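Local coordinates for protein Cg9734-pa (Drosophila melanogaster, PDB 2BK9) that binds a heme whose iron is held by two histidines, and probably carries oxygen as a member of the globin family, at residues I141-K144 with A145-D148; E87-T90 with K91-V94; R99-K103 with E104-Q108. The protein carries 1 engineered substitution. All blocks are in the same frame, centred on the assembly; numbering follows the deposited sequence.

Contact 1. Residues I141-K144 with A145-D148; sequences IIFK and AIDD. With MG (magnesium ion), chain D.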
loop_
_atom_site.group_PDB
_atom_site.type_symbol
_atom_site.label_atom_id
_atom_site.label_comp_id
_atom_site.label_asym_id
_atom_site.label_seq_id
_atom_site.Cartn_x
_atom_site.Cartn_y
_atom_site.Cartn_z
ATOM N N ILE A 141 9.731 6.494 -4.557
ATOM C CA ILE A 141 9.286 7.819 -4.264
ATOM C C ILE A 141 9.240 8.054 -2.750
ATOM O O ILE A 141 9.743 9.073 -2.231
ATOM C CB ILE A 141 7.932 8.108 -4.905
ATOM C CG1 ILE A 141 7.976 7.997 -6.433
ATOM C CG2 ILE A 141 7.453 9.480 -4.431
ATOM C CD1 ILE A 141 6.626 7.890 -7.108
ATOM N N ILE A 142 8.648 7.117 -2.009
ATOM C CA ILE A 142 8.609 7.245 -0.563
ATOM C C ILE A 142 10.018 7.402 -0.021
ATOM O O ILE A 142 10.326 8.229 0.851
ATOM C CB ILE A 142 7.934 6.002 0.088
ATOM C CG1 ILE A 142 6.472 5.849 -0.391
ATOM C CG2 ILE A 142 7.993 6.103 1.633
ATOM C CD1 ILE A 142 5.867 4.590 0.124
ATOM N N PHE A 143 10.903 6.526 -0.479
ATOM C CA PHE A 143 12.213 6.376 0.172
ATOM C C PHE A 143 13.189 7.497 -0.142
ATOM O O PHE A 143 14.156 7.677 0.601
ATOM C CB PHE A 143 12.824 5.014 -0.157
ATOM C CG PHE A 143 12.172 3.848 0.543
ATOM C CD1 PHE A 143 11.037 3.952 1.311
ATOM C CD2 PHE A 143 12.735 2.619 0.413
ATOM C CE1 PHE A 143 10.491 2.854 1.968
ATOM C CE2 PHE A 143 12.161 1.526 1.031
ATOM C CZ PHE A 143 11.048 1.635 1.793
ATOM N N LYS A 144 12.905 8.305 -1.150
ATOM C CA LYS A 144 13.701 9.518 -1.364
ATOM C C LYS A 144 13.203 10.665 -0.503
ATOM O O LYS A 144 13.749 11.751 -0.616
ATOM C CB LYS A 144 13.844 9.895 -2.864
ATOM C CG LYS A 144 12.598 10.342 -3.532
ATOM C CD LYS A 144 12.893 10.761 -4.971
ATOM C CE LYS A 144 11.644 11.091 -5.831
ATOM N NZ LYS A 144 10.867 12.232 -5.289
ATOM N N ALA A 145 12.190 10.453 0.345
ATOM C CA ALA A 145 11.685 11.480 1.214
ATOM C C ALA A 145 11.974 11.256 2.708
ATOM O O ALA A 145 11.658 12.144 3.503
ATOM C CB ALA A 145 10.188 11.640 1.019
ATOM N N ILE A 146 12.539 10.106 3.102
ATOM C CA ILE A 146 12.767 9.771 4.503
ATOM C C ILE A 146 14.105 9.111 4.661
ATOM O O ILE A 146 14.672 8.560 3.730
ATOM C CB ILE A 146 11.644 8.866 5.072
ATOM C CG1 ILE A 146 11.473 7.589 4.227
ATOM C CG2 ILE A 146 10.347 9.639 5.188
ATOM C CD1 ILE A 146 10.677 6.542 4.924
ATOM N N ASP A 147 14.610 9.176 5.889
ATOM C CA ASP A 147 15.738 8.368 6.306
ATOM C C ASP A 147 15.278 6.954 6.665
ATOM O O ASP A 147 14.094 6.638 6.575
ATOM C CB ASP A 147 16.549 9.079 7.402
ATOM C CG ASP A 147 15.906 9.088 8.792
ATOM O OD1 ASP A 147 14.894 8.389 9.027
ATOM O OD2 ASP A 147 16.439 9.803 9.687
ATOM N N ASP A 148 16.229 6.106 7.031
ATOM C CA ASP A 148 15.885 4.715 7.277
ATOM C C ASP A 148 14.846 4.596 8.401
ATOM O O ASP A 148 14.117 3.609 8.450
ATOM C CB ASP A 148 17.100 3.901 7.704
ATOM C CG ASP A 148 17.999 3.534 6.608
ATOM O OD1 ASP A 148 17.737 3.843 5.445
ATOM O OD2 ASP A 148 18.965 2.769 6.848
HETATM MG MG MG D . 18.067 10.961 10.026
HETATM O O HOH W 1 18.584 11.418 7.974
HETATM O O HOH W 2 19.279 9.284 10.047
#
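Ile-142 and Ile-146 meet where helix 125-143 runs out into the C-terminal tail. The CD1 methyl of Ile-146 lies 4.3 Å from CG2 of Ile-142. The same methyl stands 4.5 Å from CD1 of the Phe-143 ring, which it approaches obliquely. Ile-146 reaches back because its CG1 sits between the backbone N and the carbonyl carbon (chi1 56°). That turn brings CG1 within 3.6 Å of the carbonyl O of Ile-142. CB of Ala-145 rests on the same oxygen at 3.4 Å. The backbone closes the turn with one hydrogen bond, from Ala-145 N to Ile-142 O at 2.9 Å. Its N-H points fairly well at the oxygen (154°), but the donor stands well above the carbonyl plane. An i to i+3 bond of this kind marks the last turn of the final globin helix. Beyond it, Ile-146 has an extended backbone and leads the chain away. Lys-144 leaves at a steep angle to Ile-146. Its chain is straight as far as CE and bends at chi4, and NZ forms a salt bridge with Asp-86 of helix 81-96. The carbonyl oxygens of Phe-143 and Ile-146 are 3.3 Å apart. Both are acceptors, and Lys-103 NZ approaches both, with a hydrogen bond to Phe-143 O and a weak one to Ile-146 O. In the tail, Asp-147 binds a magnesium ion through OD2 at 2.0 Å, and two waters also bind the metal. The other carboxylate oxygen, OD1, accepts a hydrogen bond from Asn-151 N.

Contact 2. Residues E87-T90 with K91-V94; sequences EIWT and KIAV. With HEM (protoporphyrin IX containing Fe), chain B.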
loop_
_atom_site.group_PDB
_atom_site.type_symbol
_atom_site.label_atom_id
_atom_site.label_comp_id
_atom_site.label_asym_id
_atom_site.label_seq_id
_atom_site.Cartn_x
_atom_site.Cartn_y
_atom_site.Cartn_z
ATOM N N GLU A 87 3.835 13.124 -6.821
ATOM C CA GLU A 87 3.047 13.942 -5.926
ATOM C C GLU A 87 2.350 13.091 -4.879
ATOM O O GLU A 87 2.401 13.401 -3.697
ATOM C CB GLU A 87 2.048 14.757 -6.742
ATOM C CG GLU A 87 1.190 15.593 -5.867
ATOM C CD GLU A 87 0.088 16.346 -6.593
ATOM O OE1 GLU A 87 -0.179 16.133 -7.821
ATOM O OE2 GLU A 87 -0.579 17.161 -5.921
ATOM N N ILE A 88 1.617 12.084 -5.316
ATOM C CA ILE A 88 0.838 11.246 -4.409
ATOM C C ILE A 88 1.749 10.703 -3.311
ATOM O O ILE A 88 1.438 10.763 -2.121
ATOM C CB ILE A 88 0.147 10.128 -5.189
ATOM C CG1 ILE A 88 -0.989 10.700 -6.075
ATOM C CG2 ILE A 88 -0.351 9.052 -4.270
ATOM C CD1 ILE A 88 -1.455 9.751 -7.147
ATOM N N TRP A 89 2.828 10.070 -3.736
ATOM C CA TRP A 89 3.617 9.248 -2.805
ATOM C C TRP A 89 4.594 10.070 -1.977
ATOM O O TRP A 89 4.944 9.664 -0.884
ATOM C CB TRP A 89 4.244 8.084 -3.544
ATOM C CG TRP A 89 3.188 7.105 -3.932
ATOM C CD1 TRP A 89 2.523 7.020 -5.139
ATOM C CD2 TRP A 89 2.598 6.135 -3.094
ATOM N NE1 TRP A 89 1.564 6.046 -5.070
ATOM C CE2 TRP A 89 1.605 5.482 -3.826
ATOM C CE3 TRP A 89 2.833 5.733 -1.790
ATOM C CZ2 TRP A 89 0.865 4.433 -3.299
ATOM C CZ3 TRP A 89 2.089 4.699 -1.269
ATOM C CH2 TRP A 89 1.131 4.054 -2.028
ATOM N N THR A 90 5.014 11.228 -2.480
ATOM C CA THR A 90 5.768 12.131 -1.640
ATOM C C THR A 90 4.919 12.606 -0.486
ATOM O O THR A 90 5.352 12.662 0.671
ATOM C CB THR A 90 6.331 13.287 -2.442
ATOM O OG1 THR A 90 7.274 12.788 -3.404
ATOM C CG2 THR A 90 7.075 14.250 -1.532
ATOM N N LYS A 91 3.654 12.891 -0.772
ATOM C CA LYS A 91 2.747 13.340 0.274
ATOM C C LYS A 91 2.496 12.221 1.294
ATOM O O LYS A 91 2.543 12.460 2.498
ATOM C CB LYS A 91 1.439 13.873 -0.310
ATOM C CG LYS A 91 0.471 14.285 0.777
ATOM C CD LYS A 91 -0.739 15.019 0.227
ATOM C CE LYS A 91 -1.620 15.475 1.348
ATOM N NZ LYS A 91 -1.074 16.672 2.063
ATOM N N ILE A 92 2.308 11.002 0.832
ATOM C CA ILE A 92 2.180 9.889 1.776
ATOM C C ILE A 92 3.425 9.785 2.651
ATOM O O ILE A 92 3.343 9.646 3.873
ATOM C CB ILE A 92 1.952 8.579 1.020
ATOM C CG1 ILE A 92 0.608 8.591 0.280
ATOM C CG2 ILE A 92 2.024 7.396 1.953
ATOM C CD1 ILE A 92 -0.580 8.836 1.137
ATOM N N ALA A 93 4.600 9.863 2.059
ATOM C CA ALA A 93 5.828 9.728 2.821
ATOM C C ALA A 93 5.906 10.817 3.896
ATOM O O ALA A 93 6.178 10.549 5.075
ATOM C CB ALA A 93 7.038 9.784 1.932
ATOM N N VAL A 94 5.669 12.041 3.482
ATOM C CA VAL A 94 5.810 13.124 4.440
ATOM C C VAL A 94 4.745 13.002 5.524
ATOM O O VAL A 94 5.041 13.292 6.701
ATOM C CB VAL A 94 5.793 14.457 3.705
ATOM C CG1 VAL A 94 5.781 15.595 4.691
ATOM C CG2 VAL A 94 7.033 14.538 2.807
HETATM C CHA HEM B . -1.910 7.730 8.617
HETATM C CHB HEM B . -1.744 6.200 4.061
HETATM C CHC HEM B . 1.499 2.968 5.376
HETATM C CHD HEM B . 1.001 4.174 9.963
HETATM C C1A HEM B . -2.081 7.630 7.261
HETATM C C2A HEM B . -2.809 8.591 6.432
HETATM C C3A HEM B . -2.759 8.189 5.141
HETATM C C4A HEM B . -2.033 6.952 5.160
HETATM C CMA HEM B . -3.336 8.810 3.854
HETATM C CAA HEM B . -3.486 9.848 6.991
HETATM C CBA HEM B . -2.452 10.936 7.282
HETATM C CGA HEM B . -3.192 12.068 7.944
HETATM O O1A HEM B . -3.479 11.988 9.175
HETATM O O2A HEM B . -3.488 13.055 7.250
HETATM C C1B HEM B . -0.879 5.133 4.019
HETATM C C2B HEM B . -0.463 4.483 2.808
HETATM C C3B HEM B . 0.455 3.571 3.182
HETATM C C4B HEM B . 0.660 3.684 4.594
HETATM C CMB HEM B . -1.002 4.797 1.440
HETATM C CAB HEM B . 1.263 2.675 2.326
HETATM C CBB HEM B . 0.868 2.130 1.190
HETATM C C1C HEM B . 1.670 2.999 6.725
HETATM C C2C HEM B . 2.591 2.187 7.513
HETATM C C3C HEM B . 2.411 2.475 8.801
HETATM C C4C HEM B . 1.406 3.505 8.858
HETATM C CMC HEM B . 3.587 1.201 6.906
HETATM C CAC HEM B . 3.153 1.828 9.940
HETATM C CBC HEM B . 2.732 1.653 11.175
HETATM C C1D HEM B . 0.155 5.231 10.024
HETATM C C2D HEM B . -0.149 5.956 11.184
HETATM C C3D HEM B . -1.025 7.008 10.801
HETATM C C4D HEM B . -1.178 6.862 9.378
HETATM C CMD HEM B . 0.320 5.633 12.591
HETATM C CAD HEM B . -1.613 8.045 11.722
HETATM C CBD HEM B . -2.842 7.544 12.413
HETATM C CGD HEM B . -3.445 8.534 13.360
HETATM O O1D HEM B . -4.381 8.165 14.109
HETATM O O2D HEM B . -2.999 9.711 13.374
HETATM N NA HEM B . -1.592 6.658 6.453
HETATM N NB HEM B . -0.180 4.629 5.123
HETATM N NC HEM B . 0.958 3.803 7.578
HETATM N ND HEM B . -0.465 5.799 8.932
HETATM FE FE HEM B . -0.356 5.221 7.033
#
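The indole of Trp-89 carries CG2 of Ile-88 on one face, 3.6 Å above the ring plane and offset toward the rim. At its edge, in the ring plane, stands the heme vinyl carbon CBB, 3.8 Å from Trp-89 CH2. The Phe-69 ring and the indole also meet edge-to-face. Ile-92 comes alongside, one turn further along the helix. Its CB is 4.1 Å from Trp-89 CE3 and meets the ring obliquely. The two side chains point the same way. In Ile-92, CG1 is anti to the carbonyl carbon (chi1 -65°) and CG2 is anti to the backbone N. With this chi1 and a bend at chi2, CG2 lies 3.9 Å from heme C2B and CD1 lies 3.9 Å from the heme methyl CMA. Were this tryptophan an alanine, a gap would probably open beside the vinyl group and Ile-92, and Ser-72 would probably lose its indole N-H partner. Four i to i+4 backbone bonds hold this part of the helix. The shortest runs from Val-94 N to Thr-90 O, 2.9 Å long with an N-H...O angle of 166°. CG2 of Val-94 also packs on that oxygen. Ile-92 O accepts a hydrogen bond from ND1 of His-96, an axial ligand of the heme iron. This bond probably helps to fix the turn of the imidazole. Helix 81-96 packs against two others here. Ile-88, Trp-89 and Ile-92 touch Val-68 of helix 56-75, while Trp-89 and Thr-90 pack against helix 125-143.

Contact 3. Residues R99-K103 with E104-Q108; sequences RTVSK and ESYNQ. With HEM (protoporphyrin IX containing Fe), chain B.
The carbonyl O of Lys-103 takes the shortest hydrogen bond between 99-103 and 104-108, from Asn-107 N at 2.8 Å. This is the first turn of helix 103-120 in the globin fold, and Ser-102 is its N-cap. The Ser-102 hydroxyl oxygen accepts from Ser-105 N at 2.9 Å, with a nearly straight N-H...O angle of 163°. OG reaches that N-H because it sits between the backbone N and the carbonyl carbon (chi1 67°). The backbone O of Ser-102 accepts from Tyr-106 N, which comes in nearly along the C=O axis. Val-101 joins this turn to the heme pocket. Its CG1 lies over one face of the Tyr-106 ring, 3.9 Å from the centroid, in a CH-pi contact, and the two side chains cross at about a right angle. Its other methyl, CG2, packs on heme C3C. Ser-105 OG sits 3.5 Å from the heme vinyl carbon CAC and is hydrogen-bonded to Asn-38. Arg-99 has CG 3.7 Å from the heme methyl CMD, and the bend at chi2 then carries the rest of the chain along the heme. The propionate oxygen O2D lies at the edge of the guanidinium, near its plane, and Arg-99 NH2 donates to it at 3.0 Å (140°).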
loop_
_atom_site.group_PDB
_atom_site.type_symbol
_atom_site.label_atom_id
_atom_site.label_comp_id
_atom_site.label_asym_id
_atom_site.label_seq_id
_atom_site.Cartn_x
_atom_site.Cartn_y
_atom_site.Cartn_z
ATOM N N ARG A 99 5.152 9.949 12.602
ATOM C CA ARG A 99 4.932 8.662 13.202
ATOM C C ARG A 99 6.148 7.743 13.069
ATOM O O ARG A 99 6.071 6.583 13.408
ATOM C CB ARG A 99 3.715 7.983 12.566
ATOM C CG ARG A 99 2.438 8.684 12.835
ATOM C CD ARG A 99 2.061 8.616 14.333
ATOM N NE ARG A 99 0.769 9.278 14.526
ATOM C CZ ARG A 99 0.564 10.594 14.488
ATOM N NH1 ARG A 99 1.580 11.443 14.471
ATOM N NH2 ARG A 99 -0.656 11.086 14.524
ATOM N N THR A 100 7.275 8.258 12.586
ATOM C CA THR A 100 8.517 7.526 12.392
ATOM C C THR A 100 8.260 6.121 11.874
ATOM O O THR A 100 8.686 5.132 12.485
ATOM C CB THR A 100 9.409 7.537 13.641
ATOM O OG1 THR A 100 8.679 7.109 14.790
ATOM C CG2 THR A 100 9.998 8.920 13.889
ATOM N N VAL A 101 7.606 6.046 10.724
ATOM C CA VAL A 101 7.412 4.814 9.990
ATOM C C VAL A 101 8.689 4.517 9.206
ATOM O O VAL A 101 9.047 5.265 8.284
ATOM C CB VAL A 101 6.179 4.872 9.083
ATOM C CG1 VAL A 101 6.055 3.617 8.266
ATOM C CG2 VAL A 101 4.942 5.136 9.915
ATOM N N SER A 102 9.398 3.479 9.605
ATOM C CA SER A 102 10.710 3.204 9.083
ATOM C C SER A 102 10.633 2.595 7.701
ATOM O O SER A 102 9.602 2.070 7.277
ATOM C CB SER A 102 11.429 2.267 9.986
ATOM O OG SER A 102 10.805 1.001 9.958
ATOM N N LYS A 103 11.777 2.560 7.018
ATOM C CA LYS A 103 11.815 1.838 5.774
ATOM C C LYS A 103 11.524 0.340 5.968
ATOM O O LYS A 103 10.861 -0.254 5.136
ATOM C CB LYS A 103 13.146 2.064 5.046
ATOM C CG LYS A 103 13.218 3.516 4.557
ATOM C CD LYS A 103 14.437 3.827 3.722
ATOM C CE LYS A 103 14.355 5.264 3.215
ATOM N NZ LYS A 103 15.447 5.730 2.367
ATOM N N GLU A 104 11.991 -0.239 7.083
ATOM C CA GLU A 104 11.630 -1.596 7.387
ATOM C C GLU A 104 10.115 -1.780 7.502
ATOM O O GLU A 104 9.585 -2.741 6.950
ATOM C CB GLU A 104 12.328 -2.054 8.685
ATOM C CG GLU A 104 12.005 -3.507 8.986
ATOM C CD GLU A 104 12.423 -4.005 10.324
ATOM O OE1 GLU A 104 12.585 -5.239 10.473
ATOM O OE2 GLU A 104 12.615 -3.170 11.225
ATOM N N SER A 105 9.450 -0.865 8.202
ATOM C CA SER A 105 8.008 -0.941 8.316
ATOM C C SER A 105 7.324 -0.860 6.957
ATOM O O SER A 105 6.428 -1.646 6.654
ATOM C CB SER A 105 7.537 0.187 9.221
ATOM O OG SER A 105 6.163 0.212 9.389
ATOM N N TYR A 106 7.702 0.093 6.110
ATOM C CA TYR A 106 7.192 0.137 4.765
ATOM C C TYR A 106 7.453 -1.176 4.016
ATOM O O TYR A 106 6.568 -1.683 3.320
ATOM C CB TYR A 106 7.757 1.288 3.965
ATOM C CG TYR A 106 7.106 2.625 4.235
ATOM C CD1 TYR A 106 5.817 2.900 3.815
ATOM C CD2 TYR A 106 7.820 3.629 4.873
ATOM C CE1 TYR A 106 5.230 4.120 3.996
ATOM C CE2 TYR A 106 7.244 4.875 5.053
ATOM C CZ TYR A 106 5.963 5.130 4.593
ATOM O OH TYR A 106 5.392 6.356 4.730
ATOM N N ASN A 107 8.650 -1.724 4.121
ATOM C CA ASN A 107 8.982 -2.965 3.419
ATOM C C ASN A 107 8.176 -4.143 3.962
ATOM O O ASN A 107 7.784 -5.026 3.194
ATOM C CB ASN A 107 10.477 -3.210 3.448
ATOM C CG ASN A 107 11.214 -2.333 2.483
ATOM O OD1 ASN A 107 10.697 -1.972 1.421
ATOM N ND2 ASN A 107 12.449 -1.951 2.850
ATOM N N GLN A 108 7.874 -4.146 5.257
ATOM C CA GLN A 108 6.966 -5.110 5.843
ATOM C C GLN A 108 5.590 -5.030 5.158
ATOM O O GLN A 108 5.012 -6.038 4.747
ATOM C CB GLN A 108 6.846 -4.866 7.363
ATOM C CG GLN A 108 8.056 -5.305 8.136
ATOM C CD GLN A 108 8.045 -4.819 9.573
ATOM O OE1 GLN A 108 7.286 -3.924 9.935
ATOM N NE2 GLN A 108 8.889 -5.405 10.399
HETATM C CHA HEM B . -1.910 7.730 8.617
HETATM C CHB HEM B . -1.744 6.200 4.061
HETATM C CHC HEM B . 1.499 2.968 5.376
HETATM C CHD HEM B . 1.001 4.174 9.963
HETATM C C1A HEM B . -2.081 7.630 7.261
HETATM C C2A HEM B . -2.809 8.591 6.432
HETATM C C3A HEM B . -2.759 8.189 5.141
HETATM C C4A HEM B . -2.033 6.952 5.160
HETATM C CMA HEM B . -3.336 8.810 3.854
HETATM C CAA HEM B . -3.486 9.848 6.991
HETATM C CBA HEM B . -2.452 10.936 7.282
HETATM C CGA HEM B . -3.192 12.068 7.944
HETATM O O1A HEM B . -3.479 11.988 9.175
HETATM O O2A HEM B . -3.488 13.055 7.250
HETATM C C1B HEM B . -0.879 5.133 4.019
HETATM C C2B HEM B . -0.463 4.483 2.808
HETATM C C3B HEM B . 0.455 3.571 3.182
HETATM C C4B HEM B . 0.660 3.684 4.594
HETATM C CMB HEM B . -1.002 4.797 1.440
HETATM C CAB HEM B . 1.263 2.675 2.326
HETATM C CBB HEM B . 0.868 2.130 1.190
HETATM C C1C HEM B . 1.670 2.999 6.725
HETATM C C2C HEM B . 2.591 2.187 7.513
HETATM C C3C HEM B . 2.411 2.475 8.801
HETATM C C4C HEM B . 1.406 3.505 8.858
HETATM C CMC HEM B . 3.587 1.201 6.906
HETATM C CAC HEM B . 3.153 1.828 9.940
HETATM C CBC HEM B . 2.732 1.653 11.175
HETATM C C1D HEM B . 0.155 5.231 10.024
HETATM C C2D HEM B . -0.149 5.956 11.184
HETATM C C3D HEM B . -1.025 7.008 10.801
HETATM C C4D HEM B . -1.178 6.862 9.378
HETATM C CMD HEM B . 0.320 5.633 12.591
HETATM C CAD HEM B . -1.613 8.045 11.722
HETATM C CBD HEM B . -2.842 7.544 12.413
HETATM C CGD HEM B . -3.445 8.534 13.360
HETATM O O1D HEM B . -4.381 8.165 14.109
HETATM O O2D HEM B . -2.999 9.711 13.374
HETATM N NA HEM B . -1.592 6.658 6.453
HETATM N NB HEM B . -0.180 4.629 5.123
HETATM N NC HEM B . 0.958 3.803 7.578
HETATM N ND HEM B . -0.465 5.799 8.932
HETATM FE FE HEM B . -0.356 5.221 7.033
#

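How the contacts relate
Along the chain the order is contact 2, contact 3, contact 1. They lie on helix 81-96, at the start of helix 103-120 and at the end of helix 125-143. Contact 1 has its centre about 10 Å from the centres of the other two, which are about 14 Å apart. Contact 1 touches both. Ile-141 and Ile-142 pack on Trp-89 and Thr-90, and Ala-145 meets Ala-93. Toward contact 3, Asp-148 O probably accepts a hydrogen bond from Lys-103 N. Contacts 2 and 3 also meet, where Tyr-106 OH packs near Ala-93. Both touch the heme and lie before and after His-96 in the chain. Contact 1 packs the end of the chain against these two heme-lining parts.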